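Local coordinates for NTF2 domain-containing protein (Chaetomium thermophilum, PDB 4X2H) that probably serves as a protein-binding domain with an NTF2-like fold, as in relatives that act in nuclear transport, and packs its beta sheet against another protein chain, at residues B[13-18]-B[151-156]; B[33-38]-B[157-162]; B[39-44]-B[99-104]; B[129-134]-B[147-152]. All coordinates share one frame; numbering follows the deposited sequence.

Contact 1 (B[13-18]-B[151-156])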
# COMPACT_ATOMS: atom_id res chain seq x y z
N GLU B 13 -14.57 -1.86 -0.58
CA GLU B 13 -15.84 -2.54 -0.41
C GLU B 13 -16.25 -3.20 -1.72
O GLU B 13 -16.70 -4.34 -1.73
CB GLU B 13 -16.92 -1.56 0.06
CG GLU B 13 -18.21 -2.23 0.53
CD GLU B 13 -19.21 -1.24 1.10
OE1 GLU B 13 -18.78 -0.18 1.60
OE2 GLU B 13 -20.42 -1.52 1.05
N TRP B 14 -16.04 -2.50 -2.83
CA TRP B 14 -16.41 -3.04 -4.13
C TRP B 14 -15.54 -4.22 -4.54
O TRP B 14 -16.04 -5.28 -4.89
CB TRP B 14 -16.31 -1.95 -5.22
CG TRP B 14 -16.49 -2.53 -6.59
CD1 TRP B 14 -17.67 -2.85 -7.19
CD2 TRP B 14 -15.46 -2.86 -7.53
NE1 TRP B 14 -17.44 -3.37 -8.44
CE2 TRP B 14 -16.09 -3.39 -8.67
CE3 TRP B 14 -14.07 -2.78 -7.51
CZ2 TRP B 14 -15.38 -3.82 -9.79
CZ3 TRP B 14 -13.36 -3.21 -8.62
CH2 TRP B 14 -14.02 -3.73 -9.74
N TYR B 15 -14.23 -4.02 -4.47
CA TYR B 15 -13.26 -4.98 -4.98
C TYR B 15 -13.38 -6.36 -4.32
O TYR B 15 -13.49 -7.38 -4.99
CB TYR B 15 -11.84 -4.42 -4.79
CG TYR B 15 -10.74 -5.32 -5.30
CD1 TYR B 15 -10.30 -5.24 -6.61
CD2 TYR B 15 -10.15 -6.25 -4.46
CE1 TYR B 15 -9.29 -6.07 -7.08
CE2 TYR B 15 -9.14 -7.07 -4.91
CZ TYR B 15 -8.72 -6.99 -6.22
OH TYR B 15 -7.72 -7.81 -6.67
N TYR B 16 -13.37 -6.39 -3.00
CA TYR B 16 -13.40 -7.67 -2.30
C TYR B 16 -14.81 -8.27 -2.29
O TYR B 16 -14.96 -9.47 -2.13
CB TYR B 16 -12.84 -7.49 -0.89
CG TYR B 16 -11.36 -7.12 -0.95
CD1 TYR B 16 -10.39 -8.09 -1.16
CD2 TYR B 16 -10.96 -5.80 -0.84
CE1 TYR B 16 -9.05 -7.75 -1.25
CE2 TYR B 16 -9.63 -5.45 -0.93
CZ TYR B 16 -8.68 -6.42 -1.13
OH TYR B 16 -7.35 -6.07 -1.21
N ARG B 17 -15.83 -7.45 -2.51
CA ARG B 17 -17.19 -7.98 -2.67
C ARG B 17 -17.28 -8.77 -3.98
O ARG B 17 -17.91 -9.82 -4.03
CB ARG B 17 -18.23 -6.86 -2.64
CG ARG B 17 -19.68 -7.36 -2.59
CD ARG B 17 -20.66 -6.28 -3.02
NE ARG B 17 -20.27 -4.95 -2.56
CZ ARG B 17 -20.24 -3.85 -3.32
NH1 ARG B 17 -20.60 -3.89 -4.60
NH2 ARG B 17 -19.86 -2.70 -2.79
N GLN B 18 -16.66 -8.25 -5.04
CA GLN B 18 -16.67 -8.95 -6.33
C GLN B 18 -16.01 -10.32 -6.18
O GLN B 18 -16.56 -11.33 -6.61
CB GLN B 18 -15.95 -8.15 -7.42
CG GLN B 18 -16.50 -6.74 -7.68
CD GLN B 18 -18.01 -6.66 -7.60
OE1 GLN B 18 -18.57 -6.09 -6.66
NE2 GLN B 18 -18.69 -7.22 -8.59
N ASP B 151 -2.56 -6.49 0.15
CA ASP B 151 -2.74 -5.93 -1.18
C ASP B 151 -2.27 -4.48 -1.18
O ASP B 151 -2.53 -3.76 -0.23
CB ASP B 151 -4.22 -5.96 -1.60
CG ASP B 151 -4.56 -7.10 -2.54
OD1 ASP B 151 -3.69 -7.54 -3.32
OD2 ASP B 151 -5.73 -7.55 -2.52
N VAL B 152 -1.57 -4.06 -2.22
CA VAL B 152 -1.32 -2.64 -2.43
C VAL B 152 -1.76 -2.25 -3.83
O VAL B 152 -1.60 -3.02 -4.78
CB VAL B 152 0.16 -2.25 -2.19
CG1 VAL B 152 0.53 -2.43 -0.72
CG2 VAL B 152 1.10 -3.00 -3.12
N PHE B 153 -2.36 -1.07 -3.93
CA PHE B 153 -2.87 -0.55 -5.19
C PHE B 153 -2.41 0.87 -5.40
O PHE B 153 -2.31 1.64 -4.44
CB PHE B 153 -4.40 -0.54 -5.23
CG PHE B 153 -5.05 -1.86 -4.98
CD1 PHE B 153 -5.40 -2.25 -3.70
CD2 PHE B 153 -5.36 -2.70 -6.04
CE1 PHE B 153 -6.02 -3.45 -3.48
CE2 PHE B 153 -5.99 -3.91 -5.82
CZ PHE B 153 -6.32 -4.29 -4.54
N ILE B 154 -2.15 1.22 -6.65
CA ILE B 154 -2.12 2.62 -7.03
C ILE B 154 -3.40 2.92 -7.81
O ILE B 154 -3.68 2.30 -8.84
CB ILE B 154 -0.87 2.97 -7.86
CG1 ILE B 154 0.38 2.81 -7.00
CG2 ILE B 154 -0.96 4.42 -8.35
CD1 ILE B 154 1.68 2.92 -7.76
N LEU B 155 -4.18 3.85 -7.28
CA LEU B 155 -5.44 4.22 -7.90
C LEU B 155 -5.33 5.57 -8.59
O LEU B 155 -4.69 6.48 -8.07
CB LEU B 155 -6.55 4.27 -6.86
CG LEU B 155 -6.83 2.98 -6.10
CD1 LEU B 155 -7.82 3.27 -5.00
CD2 LEU B 155 -7.36 1.89 -7.04
N VAL B 156 -5.96 5.69 -9.76
CA VAL B 156 -5.99 6.95 -10.51
C VAL B 156 -7.44 7.31 -10.86
O VAL B 156 -8.32 6.45 -10.85
CB VAL B 156 -5.14 6.87 -11.80
CG1 VAL B 156 -3.66 6.71 -11.46
CG2 VAL B 156 -5.60 5.73 -12.70
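Tyr16 and Tyr15 reach from helix 3-20 across to Asp151 and Phe153 on strand 145-157. The backbones stay far apart, with the two short axes no closer than 12.8 Å, so long side chains do all the bridging. The tight part is polar: Tyr16 OH donates to Asp151 OD2 at 2.6 Å, using the anti lone pair of that oxygen, and the carboxylate oxygen lies at the edge of the tyrosine ring. Tyr16 gets there with CG anti to its carbonyl carbon (chi1 -65°). The same hydroxyl also sits in the plane of the Phe153 ring, where Tyr16 OH is 3.7 Å from Phe153 CE1. Beside it the packing is aromatic and less close. Phe153 turns its edge to the face of Tyr15 in a T-shaped pair, centroids 5.2 Å apart and planes at 71°, with Phe153 CZ and Tyr15 CE2 at 4.0 Å. Tyr15 CD2 lies over the centre of one face of Tyr16, while the Tyr15 hydroxyl bonds to Trp59. By contrast, Glu13 and Arg17 occupy the solvent side of the helix and take no part. Asp151 OD1 is bonded to His178 NE2, and that imidazole stacks on Phe153. With a hydrogen-bond partner on each oxygen, the buried carboxylate is fixed in place, and its charge is probably offset by these two bonds.

Contact 2 (B[33-38]-B[157-162])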
# COMPACT_ATOMS: atom_id res chain seq x y z
N ASN B 33 -10.46 1.06 -19.78
CA ASN B 33 -11.02 2.40 -19.68
C ASN B 33 -10.84 3.15 -20.99
O ASN B 33 -9.76 3.14 -21.59
CB ASN B 33 -10.36 3.17 -18.53
CG ASN B 33 -10.91 4.57 -18.38
OD1 ASN B 33 -10.30 5.54 -18.84
ND2 ASN B 33 -12.07 4.69 -17.76
N ALA B 34 -11.91 3.79 -21.44
CA ALA B 34 -11.94 4.46 -22.74
C ALA B 34 -10.91 5.59 -22.84
O ALA B 34 -10.15 5.66 -23.80
CB ALA B 34 -13.34 5.01 -23.01
N THR B 35 -10.90 6.46 -21.85
CA THR B 35 -10.03 7.63 -21.87
C THR B 35 -8.56 7.26 -21.72
O THR B 35 -7.70 7.77 -22.44
CB THR B 35 -10.44 8.64 -20.78
OG1 THR B 35 -11.65 9.30 -21.18
CG2 THR B 35 -9.36 9.68 -20.55
N TYR B 36 -8.25 6.37 -20.78
CA TYR B 36 -6.86 5.97 -20.57
C TYR B 36 -6.35 5.18 -21.77
O TYR B 36 -5.17 5.27 -22.11
CB TYR B 36 -6.72 5.16 -19.28
CG TYR B 36 -6.68 6.03 -18.04
CD1 TYR B 36 -5.83 7.12 -17.96
CD2 TYR B 36 -7.51 5.76 -16.97
CE1 TYR B 36 -5.79 7.92 -16.82
CE2 TYR B 36 -7.48 6.55 -15.83
CZ TYR B 36 -6.63 7.62 -15.77
OH TYR B 36 -6.61 8.41 -14.63
N THR B 37 -7.23 4.44 -22.43
CA THR B 37 -6.84 3.67 -23.60
C THR B 37 -6.51 4.60 -24.76
O THR B 37 -5.51 4.41 -25.46
CB THR B 37 -7.94 2.68 -24.02
OG1 THR B 37 -8.10 1.68 -22.99
CG2 THR B 37 -7.59 1.99 -25.33
N LYS B 38 -7.34 5.62 -24.97
CA LYS B 38 -7.09 6.60 -26.02
C LYS B 38 -5.80 7.36 -25.73
O LYS B 38 -5.05 7.70 -26.65
CB LYS B 38 -8.27 7.58 -26.13
CG LYS B 38 -8.16 8.58 -27.29
CD LYS B 38 -8.51 7.92 -28.62
CE LYS B 38 -8.30 8.88 -29.78
NZ LYS B 38 -7.77 8.18 -30.99
N PRO B 157 -7.70 8.60 -11.14
CA PRO B 157 -9.07 9.04 -11.45
C PRO B 157 -9.65 8.38 -12.69
O PRO B 157 -8.95 8.21 -13.69
CB PRO B 157 -8.91 10.55 -11.68
CG PRO B 157 -7.67 10.92 -10.98
CD PRO B 157 -6.76 9.73 -11.08
N ASN B 158 -10.92 8.00 -12.63
CA ASN B 158 -11.66 7.58 -13.82
C ASN B 158 -12.32 8.80 -14.44
O ASN B 158 -13.38 9.23 -13.99
CB ASN B 158 -12.71 6.52 -13.48
CG ASN B 158 -13.40 5.96 -14.73
OD1 ASN B 158 -13.27 6.52 -15.83
ND2 ASN B 158 -14.13 4.87 -14.56
N TRP B 159 -11.69 9.35 -15.48
CA TRP B 159 -12.17 10.59 -16.09
C TRP B 159 -13.53 10.41 -16.76
O TRP B 159 -14.24 11.39 -16.99
CB TRP B 159 -11.17 11.10 -17.12
CG TRP B 159 -9.79 11.33 -16.59
CD1 TRP B 159 -8.64 10.76 -17.04
CD2 TRP B 159 -9.42 12.18 -15.50
NE1 TRP B 159 -7.57 11.21 -16.31
CE2 TRP B 159 -8.02 12.09 -15.35
CE3 TRP B 159 -10.13 13.02 -14.63
CZ2 TRP B 159 -7.32 12.79 -14.38
CZ3 TRP B 159 -9.43 13.72 -13.67
CH2 TRP B 159 -8.04 13.60 -13.54
N ASP B 160 -13.89 9.17 -17.07
CA ASP B 160 -15.14 8.89 -17.77
C ASP B 160 -16.33 8.80 -16.82
O ASP B 160 -17.48 8.82 -17.27
CB ASP B 160 -15.02 7.59 -18.57
CG ASP B 160 -13.96 7.66 -19.65
OD1 ASP B 160 -13.88 8.71 -20.33
OD2 ASP B 160 -13.20 6.68 -19.82
N VAL B 161 -16.06 8.73 -15.52
CA VAL B 161 -17.11 8.57 -14.51
C VAL B 161 -17.16 9.76 -13.56
O VAL B 161 -18.24 10.22 -13.20
CB VAL B 161 -16.90 7.26 -13.71
CG1 VAL B 161 -17.82 7.20 -12.49
CG2 VAL B 161 -17.15 6.06 -14.60
N LEU B 162 -15.99 10.25 -13.14
CA LEU B 162 -15.93 11.38 -12.21
C LEU B 162 -16.68 12.59 -12.74
O LEU B 162 -16.33 13.15 -13.78
CB LEU B 162 -14.48 11.76 -11.92
CG LEU B 162 -13.73 10.85 -10.95
CD1 LEU B 162 -12.26 11.20 -10.93
CD2 LEU B 162 -14.32 10.96 -9.54
O HOH W 1 -9.94 7.84 -17.26
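Asn33, Thr35 and Tyr36, at the start of helix 34-39, grip the end of strand 145-157 and the turn after it. Direct hydrogen bonds come first. Asp160 faces the first turn of the helix, whose partial positive charge probably suits the carboxylate: its OD2 accepts from the backbone Thr35 N at 3.1 Å through the syn lone pair, and its OD1 takes Thr35 OG1 in a very short bond. Further along, Tyr36 OH donates to Pro157 O at 2.5 Å, lying in the carbonyl plane on a lone pair. A weak bond joins Asn33 ND2 to Asn158 OD1 at 2.9 Å, the two amide planes standing 81° apart; Asn158 ND2 is held elsewhere, by Arg171 O. One water adds an indirect link, donating to Asn33 OD1 and accepting from Trp159 N while it rests over one face of the Tyr36 ring. The apolar contacts gather on Trp159. Thr35 CG2, set anti to the backbone N, touches the indole edge at Trp159 CD1, 3.7 Å away, and the Tyr36 ring meets the five-membered ring obliquely, with Tyr36 CZ 3.9 Å from Trp159 CD1. The indole nitrogen is bonded outside, to Phe103 O. An Asx turn and a helix cap frame the contact. Asn158 OD1 accepts from Asp160 N in the Asx turn, and Asn33 is the N-cap, its OD1 taking Tyr36 N at 2.9 Å; with Asp160 OD2 taking the preceding amide, Thr35 N, this is a capped helix N-terminus.

Contact 3 (B[39-44]-B[99-104])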
# COMPACT_ATOMS: atom_id res chain seq x y z
N ALA B 39 -5.55 7.62 -24.45
CA ALA B 39 -4.37 8.37 -24.04
C ALA B 39 -3.10 7.51 -24.07
O ALA B 39 -2.00 8.04 -23.94
CB ALA B 39 -4.58 8.93 -22.64
N GLY B 40 -3.27 6.21 -24.25
CA GLY B 40 -2.14 5.30 -24.33
C GLY B 40 -1.54 4.96 -22.98
O GLY B 40 -0.34 4.77 -22.85
N HIS B 41 -2.38 4.89 -21.95
CA HIS B 41 -1.92 4.49 -20.63
C HIS B 41 -1.32 3.09 -20.73
O HIS B 41 -1.86 2.24 -21.44
CB HIS B 41 -3.07 4.51 -19.62
CG HIS B 41 -2.61 4.50 -18.19
ND1 HIS B 41 -2.09 3.38 -17.58
CD2 HIS B 41 -2.59 5.48 -17.26
CE1 HIS B 41 -1.77 3.67 -16.33
NE2 HIS B 41 -2.06 4.94 -16.11
N PRO B 42 -0.19 2.85 -20.06
CA PRO B 42 0.33 1.48 -20.10
C PRO B 42 -0.64 0.51 -19.42
O PRO B 42 -1.48 0.95 -18.64
CB PRO B 42 1.65 1.58 -19.34
CG PRO B 42 1.55 2.81 -18.51
CD PRO B 42 0.68 3.75 -19.29
N PRO B 43 -0.53 -0.79 -19.73
CA PRO B 43 -1.36 -1.78 -19.04
C PRO B 43 -1.16 -1.68 -17.54
O PRO B 43 -0.08 -1.28 -17.10
CB PRO B 43 -0.85 -3.11 -19.59
CG PRO B 43 -0.15 -2.77 -20.86
CD PRO B 43 0.42 -1.41 -20.67
N ALA B 44 -2.17 -2.03 -16.75
CA ALA B 44 -2.02 -2.03 -15.31
C ALA B 44 -0.86 -2.95 -14.97
O ALA B 44 -0.70 -3.99 -15.60
CB ALA B 44 -3.30 -2.48 -14.62
N ALA B 99 -1.62 14.76 -5.77
CA ALA B 99 -2.87 15.50 -5.65
C ALA B 99 -3.16 16.33 -6.90
O ALA B 99 -4.22 16.95 -7.01
CB ALA B 99 -2.84 16.40 -4.42
N ASP B 100 -2.20 16.35 -7.83
CA ASP B 100 -2.32 17.12 -9.06
C ASP B 100 -2.21 16.19 -10.25
O ASP B 100 -1.51 16.47 -11.22
CB ASP B 100 -1.24 18.21 -9.13
CG ASP B 100 -1.47 19.21 -10.26
OD1 ASP B 100 -2.63 19.37 -10.71
OD2 ASP B 100 -0.48 19.83 -10.70
N TYR B 101 -2.88 15.05 -10.17
CA TYR B 101 -2.81 14.05 -11.23
C TYR B 101 -3.46 14.60 -12.50
O TYR B 101 -4.59 15.08 -12.45
CB TYR B 101 -3.48 12.76 -10.78
CG TYR B 101 -3.34 11.63 -11.76
CD1 TYR B 101 -2.24 10.78 -11.72
CD2 TYR B 101 -4.30 11.42 -12.75
CE1 TYR B 101 -2.11 9.75 -12.63
CE2 TYR B 101 -4.17 10.39 -13.65
CZ TYR B 101 -3.07 9.56 -13.59
OH TYR B 101 -2.95 8.54 -14.50
N ARG B 102 -2.73 14.54 -13.61
CA ARG B 102 -3.17 15.17 -14.86
C ARG B 102 -3.20 14.26 -16.07
O ARG B 102 -3.67 14.67 -17.13
CB ARG B 102 -2.26 16.35 -15.21
CG ARG B 102 -2.04 17.35 -14.10
CD ARG B 102 -1.50 18.66 -14.65
NE ARG B 102 -1.84 19.78 -13.79
CZ ARG B 102 -2.03 21.03 -14.21
NH1 ARG B 102 -1.92 21.33 -15.50
NH2 ARG B 102 -2.33 21.98 -13.34
N PHE B 103 -2.67 13.04 -15.96
CA PHE B 103 -2.55 12.23 -17.17
C PHE B 103 -3.92 11.86 -17.72
O PHE B 103 -4.77 11.34 -17.00
CB PHE B 103 -1.74 10.96 -16.93
CG PHE B 103 -1.57 10.15 -18.18
CD1 PHE B 103 -0.68 10.55 -19.16
CD2 PHE B 103 -2.35 9.03 -18.41
CE1 PHE B 103 -0.54 9.84 -20.34
CE2 PHE B 103 -2.21 8.30 -19.58
CZ PHE B 103 -1.31 8.71 -20.55
N ALA B 104 -4.10 12.16 -19.01
CA ALA B 104 -5.33 11.87 -19.74
C ALA B 104 -6.51 12.71 -19.26
O ALA B 104 -7.65 12.48 -19.67
CB ALA B 104 -5.67 10.38 -19.65
O HOH W 2 -1.11 6.57 -14.30
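His41 lies against Phe103 and, one water further, reaches Tyr101. Starting at the backbone, His41 CB touches Phe103 CE2 at 3.9 Å; CG is anti to the backbone N (chi1 -163°), which carries the imidazole on past the phenyl ring. Its CD2 makes the nearest approach, 3.7 Å from Phe103 CE2, and the two rings meet obliquely with planes at 68°. His41 ND1 donates to the carbonyl of the next residue, Pro42 O, at 2.7 Å, almost in the ring plane, which fixes the ring's rotation. At the tip, His41 NE2 lies 2.6 Å from a water that lies 2.7 Å from Tyr101 OH, in the plane of the tyrosine ring. Next to this, Phe103 CZ packs on Ala39 O and CB, and Ala39 CB presses on Ala104 CB at 3.5 Å, tighter than usual. Gly40, just past helix 34-39, has positive phi and completes a Schellman motif. Tyr36 meets the imidazole edge-to-face, and a polar side chain of the other protein stacks on Phe103. No direct hydrogen bond crosses between the segments, so two loops are joined by apolar contact and a single water bridge, with both imidazole nitrogens given polar partners.

Contact 4 (B[129-134]-B[147-152])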
# COMPACT_ATOMS: atom_id res chain seq x y z
N GLY B 129 -5.64 -8.39 5.49
CA GLY B 129 -6.70 -9.20 6.05
C GLY B 129 -6.35 -10.67 5.96
O GLY B 129 -5.17 -11.02 5.86
N SER B 130 -7.37 -11.52 5.99
CA SER B 130 -7.18 -12.95 5.92
C SER B 130 -7.89 -13.55 4.72
O SER B 130 -8.90 -13.02 4.25
CB SER B 130 -7.68 -13.62 7.20
OG SER B 130 -7.00 -13.14 8.35
N VAL B 131 -7.33 -14.64 4.22
CA VAL B 131 -7.97 -15.46 3.20
C VAL B 131 -8.32 -16.80 3.83
O VAL B 131 -7.44 -17.49 4.33
CB VAL B 131 -7.06 -15.73 1.99
CG1 VAL B 131 -7.90 -16.22 0.81
CG2 VAL B 131 -6.26 -14.50 1.62
N TYR B 132 -9.60 -17.15 3.82
CA TYR B 132 -10.04 -18.42 4.37
C TYR B 132 -10.38 -19.41 3.28
O TYR B 132 -11.21 -19.14 2.41
CB TYR B 132 -11.26 -18.22 5.28
CG TYR B 132 -10.95 -17.40 6.50
CD1 TYR B 132 -10.49 -18.00 7.67
CD2 TYR B 132 -11.11 -16.02 6.49
CE1 TYR B 132 -10.20 -17.25 8.79
CE2 TYR B 132 -10.83 -15.26 7.61
CZ TYR B 132 -10.37 -15.88 8.76
OH TYR B 132 -10.09 -15.13 9.87
N PHE B 133 -9.73 -20.57 3.32
CA PHE B 133 -10.01 -21.65 2.38
C PHE B 133 -10.83 -22.74 3.05
O PHE B 133 -10.42 -23.30 4.07
CB PHE B 133 -8.71 -22.23 1.84
CG PHE B 133 -7.91 -21.25 1.04
CD1 PHE B 133 -7.09 -20.33 1.66
CD2 PHE B 133 -8.00 -21.24 -0.34
CE1 PHE B 133 -6.35 -19.41 0.91
CE2 PHE B 133 -7.27 -20.33 -1.09
CZ PHE B 133 -6.45 -19.42 -0.46
N GLY B 134 -11.99 -23.04 2.48
CA GLY B 134 -12.81 -24.15 2.94
C GLY B 134 -13.55 -23.91 4.24
O GLY B 134 -13.95 -24.86 4.92
N GLN B 147 -4.71 -17.89 5.25
CA GLN B 147 -3.58 -17.05 4.88
C GLN B 147 -3.79 -15.63 5.36
O GLN B 147 -4.92 -15.17 5.50
CB GLN B 147 -3.37 -17.01 3.37
CG GLN B 147 -3.00 -18.33 2.73
CD GLN B 147 -2.77 -18.16 1.24
OE1 GLN B 147 -3.62 -17.61 0.53
NE2 GLN B 147 -1.62 -18.60 0.77
N HIS B 148 -2.69 -14.93 5.60
CA HIS B 148 -2.71 -13.49 5.73
C HIS B 148 -2.49 -12.92 4.33
O HIS B 148 -1.67 -13.45 3.59
CB HIS B 148 -1.61 -13.01 6.69
CG HIS B 148 -1.59 -11.52 6.88
ND1 HIS B 148 -2.58 -10.84 7.55
CD2 HIS B 148 -0.69 -10.59 6.47
CE1 HIS B 148 -2.29 -9.55 7.55
NE2 HIS B 148 -1.16 -9.37 6.91
N PHE B 149 -3.24 -11.89 3.94
CA PHE B 149 -2.96 -11.23 2.67
C PHE B 149 -2.70 -9.76 2.88
O PHE B 149 -3.18 -9.15 3.83
CB PHE B 149 -4.08 -11.43 1.64
CG PHE B 149 -5.26 -10.51 1.82
CD1 PHE B 149 -6.34 -10.90 2.59
CD2 PHE B 149 -5.32 -9.29 1.17
CE1 PHE B 149 -7.44 -10.08 2.75
CE2 PHE B 149 -6.42 -8.46 1.33
CZ PHE B 149 -7.48 -8.86 2.11
N ASN B 150 -1.89 -9.24 1.97
CA ASN B 150 -1.57 -7.83 1.90
C ASN B 150 -1.64 -7.41 0.44
O ASN B 150 -0.91 -7.94 -0.40
CB ASN B 150 -0.19 -7.56 2.51
CG ASN B 150 0.26 -6.13 2.34
OD1 ASN B 150 1.38 -5.88 1.90
ND2 ASN B 150 -0.60 -5.19 2.68
N ASP B 151 -2.56 -6.49 0.15
CA ASP B 151 -2.74 -5.93 -1.18
C ASP B 151 -2.27 -4.48 -1.18
O ASP B 151 -2.53 -3.76 -0.23
CB ASP B 151 -4.22 -5.96 -1.60
CG ASP B 151 -4.56 -7.10 -2.54
OD1 ASP B 151 -3.69 -7.54 -3.32
OD2 ASP B 151 -5.73 -7.55 -2.52
N VAL B 152 -1.57 -4.06 -2.22
CA VAL B 152 -1.32 -2.64 -2.43
C VAL B 152 -1.76 -2.25 -3.83
O VAL B 152 -1.60 -3.02 -4.78
CB VAL B 152 0.16 -2.25 -2.19
CG1 VAL B 152 0.53 -2.43 -0.72
CG2 VAL B 152 1.10 -3.00 -3.12
O HOH W 3 -4.49 -12.65 8.77
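Within these segments the pairing begins with Gly129 and Phe149, an antiparallel hydrogen-bonded pair: Phe149 N donates to Gly129 O at 2.9 Å and Gly129 N returns a bond to Phe149 O at 3.1 Å. The phenyl ring then folds over the glycine, with Gly129 N lying above one face. Phe149 CG stands between the backbone N and the carbonyl carbon (chi1 80°), and this brings Phe149 CE1 to 3.5 Å from Gly129 CA. Ser130 and His148 follow as a non-hydrogen-bonded pair on the other face of the sheet, where a water links Ser130 OG, 2.6 Å away, to the imidazole through His148 ND1 at 2.9 Å. Val131 pairs with Gln147 through two more backbone bonds, and Val131 CG2 comes across to Phe149 CD1 at 3.7 Å, the two side chains crossing at about a right angle. At the corner of the chain, Phe133 offers its ring edge to the glutamine amide, with Phe133 CE1 3.3 Å from Gln147 OE1. The hairpin of strands 122-135 and 145-157 lies in the interior of the mixed sheet, between strand 83-96 beyond the first and strand 173-182 beyond the second. Tyr16 of helix 3-20 and Tyr87 pack on the Phe149 ring, whereas on the face of Ser130 and His148 a polar side chain of the other protein stacks on the imidazole.

From the N terminus, 13-18 of helix 3-20 opens contact 1, which closes at 151-156. Before that, 33-38 opens contact 2, closed at 157-162, and 39-44 opens contact 3, which closes at 99-104. Contact 3 is nested inside both larger loops, whereas contacts 1 and 2 cross. Contact 4 opens at 129-134 and closes at 147-152, inside contact 2, sharing Asp151 and Val152 with contact 1. Contacts 2 and 3 touch, their centres about 9 Å apart; the centre of contact 4 lies about 30 Å from each. Contact 1 ties helix 3-20 to the sheet, contact 2 helix 34-39 to the end of strand 145-157 and its loop; contact 3 joins two loops, contact 4 two neighbouring strands.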